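Local coordinates for protein plasmid stabilization system (Mesorhizobium opportunistum, PDB 5CEG) that probably acts as the ParE-type toxin of a type II toxin-antitoxin system, a member of the RelE toxin family thought to serve in plasmid stabilization, at residues R46-L58 with M77-T89. Sequence-based numbering, arbitrary orientation.
Sequences RYYDQLEARALQL and MLVEAPFVLLYET
Arg54 reaches from the helix to the edge of the hairpin and grips Val79 side-on: NE and NH2 both donate to Val79 O, at 3.1 and 3.2 Å. NH2 lies in the carbonyl plane, whereas NE stands above it. A bend at chi2 (65°) swings the chain across Leu78, whose CD1 sits over one face of the guanidinium, 3.5 Å from NH2. At the group's edge, NH1 donates an almost straight bond to Gln57 OE1, helping fix the plane's rotation. NH1 and NH2 also donate to Arg63 O and Gly65 O of the second subunit, so carbonyl oxygens probably offset this buried charge. Glu80 adds a long salt bridge, OE1 3.8 Å from Arg54 NE, with the carboxylate nearly perpendicular to the guanidinium; no N-H points at it. One water links Glu80 OE1 to Gln50 O, and another joins Gln50 OE1 to Ala81 O.

Phe83 turns its edge to the face of Tyr47 in a T-shaped stack, planes at 87°, while Leu51 CD2 wedges between Phe83 and Leu85. Leu58 CD2 rests over the centre of the Tyr87 ring, 3.8 Å from the centroid, in a CH-pi contact; Tyr87 OH is held by Pro62 O and Gly65 N.

Helix 41-60 lies over the hairpin of strands 76-80 and 83-90, at 34° to segment 83-89 and roughly antiparallel to 77-80; the turn carries the cis peptide before Pro82. Helix 23-37 flanks this core, touching Leu51 and Phe83 through Leu29 and Ile32, and strand 100-108 continues the sheet beside 83-90, a packing of paired helices on a sheet consistent with the ParE/RelE toxin fold.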
loop_
_atom_site.group_PDB
_atom_site.type_symbol
_atom_site.label_atom_id
_atom_site.label_comp_id
_atom_site.label_asym_id
_atom_site.label_seq_id
_atom_site.Cartn_x
_atom_site.Cartn_y
_atom_site.Cartn_z
ATOM N N ARG B 46 0.914 15.927 -26.792
ATOM C CA ARG B 46 -0.212 16.319 -25.945
ATOM C C ARG B 46 0.258 16.773 -24.565
ATOM O O ARG B 46 -0.270 17.745 -24.033
ATOM C CB ARG B 46 -1.227 15.183 -25.813
ATOM C CG ARG B 46 -2.056 14.959 -27.081
ATOM C CD ARG B 46 -3.254 14.040 -26.828
ATOM N NE ARG B 46 -2.856 12.702 -26.393
ATOM C CZ ARG B 46 -2.610 11.685 -27.218
ATOM N NH1 ARG B 46 -2.710 11.852 -28.530
ATOM N NH2 ARG B 46 -2.257 10.502 -26.731
ATOM N N TYR B 47 1.253 16.094 -23.990
ATOM C CA TYR B 47 1.771 16.528 -22.691
ATOM C C TYR B 47 2.370 17.934 -22.801
ATOM O O TYR B 47 2.188 18.759 -21.901
ATOM C CB TYR B 47 2.827 15.555 -22.139
ATOM C CG TYR B 47 2.293 14.249 -21.589
ATOM C CD1 TYR B 47 1.113 14.199 -20.862
ATOM C CD2 TYR B 47 2.991 13.068 -21.785
ATOM C CE1 TYR B 47 0.638 12.987 -20.347
ATOM C CE2 TYR B 47 2.523 11.858 -21.297
ATOM C CZ TYR B 47 1.355 11.826 -20.577
ATOM O OH TYR B 47 0.903 10.620 -20.085
ATOM N N TYR B 48 3.076 18.220 -23.898
ATOM C CA TYR B 48 3.592 19.577 -24.088
ATOM C C TYR B 48 2.458 20.589 -24.277
ATOM O O TYR B 48 2.539 21.702 -23.767
ATOM C CB TYR B 48 4.560 19.657 -25.279
ATOM C CG TYR B 48 6.022 19.432 -24.934
ATOM C CD1 TYR B 48 6.396 18.784 -23.756
ATOM C CD2 TYR B 48 7.028 19.857 -25.796
ATOM C CE1 TYR B 48 7.739 18.576 -23.447
ATOM C CE2 TYR B 48 8.362 19.648 -25.502
ATOM C CZ TYR B 48 8.715 19.011 -24.318
ATOM O OH TYR B 48 10.048 18.805 -24.033
ATOM N N ASP B 49 1.406 20.210 -25.001
ATOM C CA ASP B 49 0.257 21.112 -25.152
ATOM C C ASP B 49 -0.329 21.465 -23.790
ATOM O O ASP B 49 -0.651 22.622 -23.515
ATOM C CB ASP B 49 -0.832 20.477 -26.018
ATOM C CG ASP B 49 -0.416 20.300 -27.470
ATOM O OD1 ASP B 49 0.434 21.060 -27.969
ATOM O OD2 ASP B 49 -0.982 19.393 -28.112
ATOM N N GLN B 50 -0.460 20.451 -22.936
ATOM C CA GLN B 50 -1.082 20.630 -21.629
ATOM C C GLN B 50 -0.186 21.420 -20.679
ATOM O O GLN B 50 -0.662 22.286 -19.933
ATOM C CB GLN B 50 -1.436 19.266 -21.024
ATOM C CG GLN B 50 -2.539 18.570 -21.834
ATOM C CD GLN B 50 -2.685 17.088 -21.539
ATOM O OE1 GLN B 50 -2.082 16.558 -20.607
ATOM N NE2 GLN B 50 -3.484 16.405 -22.352
ATOM N N LEU B 51 1.110 21.128 -20.711
ATOM C CA LEU B 51 2.036 21.810 -19.811
ATOM C C LEU B 51 2.206 23.271 -20.224
ATOM O O LEU B 51 2.266 24.153 -19.370
ATOM C CB LEU B 51 3.383 21.085 -19.778
ATOM C CG LEU B 51 3.353 19.754 -19.023
ATOM C CD1 LEU B 51 4.552 18.901 -19.401
ATOM C CD2 LEU B 51 3.322 19.998 -17.500
ATOM N N GLU B 52 2.269 23.528 -21.529
ATOM C CA GLU B 52 2.342 24.906 -22.011
ATOM C C GLU B 52 1.082 25.679 -21.618
ATOM O O GLU B 52 1.163 26.829 -21.170
ATOM C CB GLU B 52 2.533 24.949 -23.530
ATOM C CG GLU B 52 2.663 26.373 -24.064
ATOM C CD GLU B 52 2.830 26.431 -25.570
ATOM O OE1 GLU B 52 2.430 25.472 -26.268
ATOM O OE2 GLU B 52 3.353 27.453 -26.055
ATOM N N ALA B 53 -0.075 25.039 -21.752
ATOM C CA ALA B 53 -1.329 25.700 -21.389
ATOM C C ALA B 53 -1.354 26.048 -19.905
ATOM O O ALA B 53 -1.786 27.131 -19.518
ATOM C CB ALA B 53 -2.528 24.823 -21.752
ATOM N N ARG B 54 -0.889 25.132 -19.064
ATOM C CA ARG B 54 -0.915 25.377 -17.627
ATOM C C ARG B 54 0.055 26.510 -17.270
ATOM O O ARG B 54 -0.240 27.337 -16.407
ATOM C CB ARG B 54 -0.564 24.097 -16.846
ATOM C CG ARG B 54 -0.962 24.112 -15.357
ATOM C CD ARG B 54 -2.485 24.166 -15.162
ATOM N NE ARG B 54 -2.911 23.572 -13.889
ATOM C CZ ARG B 54 -4.004 23.931 -13.215
ATOM N NH1 ARG B 54 -4.793 24.889 -13.689
ATOM N NH2 ARG B 54 -4.317 23.316 -12.073
ATOM N N ALA B 55 1.208 26.549 -17.929
ATOM C CA ALA B 55 2.189 27.605 -17.661
ATOM C C ALA B 55 1.679 28.980 -18.103
ATOM O O ALA B 55 1.967 29.985 -17.455
ATOM C CB ALA B 55 3.517 27.286 -18.342
ATOM N N LEU B 56 0.938 29.017 -19.206
ATOM C CA LEU B 56 0.343 30.262 -19.703
ATOM C C LEU B 56 -0.697 30.775 -18.723
ATOM O O LEU B 56 -0.777 31.977 -18.479
ATOM C CB LEU B 56 -0.288 30.059 -21.085
ATOM C CG LEU B 56 0.666 29.871 -22.268
ATOM C CD1 LEU B 56 -0.102 29.397 -23.495
ATOM C CD2 LEU B 56 1.410 31.165 -22.567
ATOM N N GLN B 57 -1.496 29.870 -18.158
ATOM C CA GLN B 57 -2.430 30.253 -17.102
ATOM C C GLN B 57 -1.702 30.880 -15.927
ATOM O O GLN B 57 -2.144 31.869 -15.341
ATOM C CB GLN B 57 -3.217 29.045 -16.584
ATOM C CG GLN B 57 -4.311 28.528 -17.469
ATOM C CD GLN B 57 -5.104 27.451 -16.758
ATOM O OE1 GLN B 57 -4.532 26.597 -16.082
ATOM N NE2 GLN B 57 -6.423 27.499 -16.884
ATOM N N LEU B 58 -0.585 30.263 -15.562
ATOM C CA LEU B 58 0.163 30.684 -14.395
ATOM C C LEU B 58 0.759 32.075 -14.597
ATOM O O LEU B 58 0.815 32.875 -13.672
ATOM C CB LEU B 58 1.254 29.657 -14.087
ATOM C CG LEU B 58 2.075 29.856 -12.822
ATOM C CD1 LEU B 58 1.178 29.951 -11.591
ATOM C CD2 LEU B 58 3.064 28.700 -12.686
ATOM N N MET B 77 2.732 24.618 -5.512
ATOM C CA MET B 77 2.535 23.437 -6.342
ATOM C C MET B 77 1.309 23.629 -7.215
ATOM O O MET B 77 0.252 24.038 -6.724
ATOM C CB MET B 77 2.391 22.199 -5.448
ATOM C CG MET B 77 1.925 20.976 -6.154
ATOM S SD MET B 77 1.773 19.597 -4.997
ATOM C CE MET B 77 3.437 19.486 -4.350
ATOM N N LEU B 78 1.459 23.379 -8.512
ATOM C CA LEU B 78 0.334 23.418 -9.434
ATOM C C LEU B 78 0.295 22.079 -10.155
ATOM O O LEU B 78 1.294 21.649 -10.721
ATOM C CB LEU B 78 0.479 24.600 -10.409
ATOM C CG LEU B 78 -0.708 24.966 -11.300
ATOM C CD1 LEU B 78 -1.955 25.295 -10.485
ATOM C CD2 LEU B 78 -0.328 26.127 -12.207
ATOM N N VAL B 79 -0.847 21.396 -10.105
ATOM C CA VAL B 79 -0.942 20.063 -10.688
ATOM C C VAL B 79 -1.409 20.117 -12.145
ATOM O O VAL B 79 -2.312 20.879 -12.500
ATOM C CB VAL B 79 -1.895 19.157 -9.850
ATOM C CG1 VAL B 79 -2.089 17.788 -10.511
ATOM C CG2 VAL B 79 -1.353 18.977 -8.447
ATOM N N GLU B 80 -0.743 19.328 -12.985
ATOM C CA GLU B 80 -1.161 19.062 -14.355
ATOM C C GLU B 80 -0.944 17.573 -14.570
ATOM O O GLU B 80 0.115 17.146 -15.038
ATOM C CB GLU B 80 -0.365 19.908 -15.360
ATOM C CG GLU B 80 -0.724 19.655 -16.825
ATOM C CD GLU B 80 -2.188 19.898 -17.112
ATOM O OE1 GLU B 80 -2.723 20.927 -16.638
ATOM O OE2 GLU B 80 -2.802 19.059 -17.802
ATOM N N ALA B 81 -1.943 16.778 -14.189
ATOM C CA ALA B 81 -1.775 15.334 -14.069
ATOM C C ALA B 81 -1.174 14.701 -15.320
ATOM O O ALA B 81 -1.591 15.021 -16.440
ATOM C CB ALA B 81 -3.117 14.683 -13.749
ATOM N N PRO B 82 -0.201 13.798 -15.142
ATOM C CA PRO B 82 0.369 13.235 -13.904
ATOM C C PRO B 82 1.541 14.025 -13.307
ATOM O O PRO B 82 2.289 13.492 -12.468
ATOM C CB PRO B 82 0.855 11.859 -14.365
ATOM C CG PRO B 82 1.310 12.130 -15.776
ATOM C CD PRO B 82 0.317 13.106 -16.338
ATOM N N PHE B 83 1.706 15.271 -13.743
ATOM C CA PHE B 83 2.843 16.089 -13.330
ATOM C C PHE B 83 2.480 17.072 -12.234
ATOM O O PHE B 83 1.331 17.489 -12.087
ATOM C CB PHE B 83 3.422 16.855 -14.531
ATOM C CG PHE B 83 3.659 15.990 -15.724
ATOM C CD1 PHE B 83 4.713 15.092 -15.738
ATOM C CD2 PHE B 83 2.803 16.046 -16.812
ATOM C CE1 PHE B 83 4.923 14.276 -16.831
ATOM C CE2 PHE B 83 3.004 15.236 -17.906
ATOM C CZ PHE B 83 4.052 14.344 -17.918
ATOM N N VAL B 84 3.492 17.438 -11.461
ATOM C CA VAL B 84 3.374 18.471 -10.459
ATOM C C VAL B 84 4.367 19.566 -10.827
ATOM O O VAL B 84 5.563 19.293 -10.964
ATOM C CB VAL B 84 3.678 17.899 -9.060
ATOM C CG1 VAL B 84 3.809 18.991 -8.056
ATOM C CG2 VAL B 84 2.598 16.874 -8.650
ATOM N N LEU B 85 3.877 20.784 -11.033
ATOM C CA LEU B 85 4.774 21.906 -11.274
ATOM C C LEU B 85 5.141 22.517 -9.934
ATOM O O LEU B 85 4.260 22.906 -9.179
ATOM C CB LEU B 85 4.123 22.970 -12.164
ATOM C CG LEU B 85 3.700 22.666 -13.604
ATOM C CD1 LEU B 85 3.027 23.891 -14.202
ATOM C CD2 LEU B 85 4.870 22.268 -14.464
ATOM N N LEU B 86 6.436 22.620 -9.646
ATOM C CA LEU B 86 6.888 23.318 -8.445
ATOM C C LEU B 86 7.412 24.681 -8.858
ATOM O O LEU B 86 8.255 24.764 -9.743
ATOM C CB LEU B 86 7.997 22.543 -7.718
ATOM C CG LEU B 86 7.683 21.112 -7.286
ATOM C CD1 LEU B 86 8.919 20.498 -6.630
ATOM C CD2 LEU B 86 6.494 21.126 -6.335
ATOM N N TYR B 87 6.917 25.743 -8.239
ATOM C CA TYR B 87 7.330 27.085 -8.657
ATOM C C TYR B 87 7.293 28.059 -7.491
ATOM O O TYR B 87 6.778 27.747 -6.416
ATOM C CB TYR B 87 6.427 27.592 -9.793
ATOM C CG TYR B 87 5.077 28.150 -9.361
ATOM C CD1 TYR B 87 3.958 27.324 -9.230
ATOM C CD2 TYR B 87 4.921 29.507 -9.120
ATOM C CE1 TYR B 87 2.725 27.849 -8.856
ATOM C CE2 TYR B 87 3.705 30.039 -8.741
ATOM C CZ TYR B 87 2.611 29.209 -8.601
ATOM O OH TYR B 87 1.389 29.763 -8.226
ATOM N N GLU B 88 7.822 29.258 -7.715
ATOM C CA GLU B 88 7.647 30.344 -6.758
ATOM C C GLU B 88 7.351 31.639 -7.496
ATOM O O GLU B 88 7.652 31.756 -8.683
ATOM C CB GLU B 88 8.894 30.526 -5.886
ATOM C CG GLU B 88 10.157 30.786 -6.712
ATOM C CD GLU B 88 11.392 31.087 -5.883
ATOM O OE1 GLU B 88 11.359 30.942 -4.640
ATOM O OE2 GLU B 88 12.412 31.462 -6.496
ATOM N N THR B 89 6.765 32.596 -6.789
ATOM C CA THR B 89 6.688 33.962 -7.304
ATOM C C THR B 89 7.788 34.793 -6.663
ATOM O O THR B 89 8.231 34.507 -5.545
ATOM C CB THR B 89 5.333 34.649 -7.022
ATOM O OG1 THR B 89 5.202 34.936 -5.629
ATOM C CG2 THR B 89 4.153 33.789 -7.496
HETATM O O HOH W 1 -0.461 16.574 -18.673
HETATM O O HOH W 2 -3.584 22.408 -18.783
#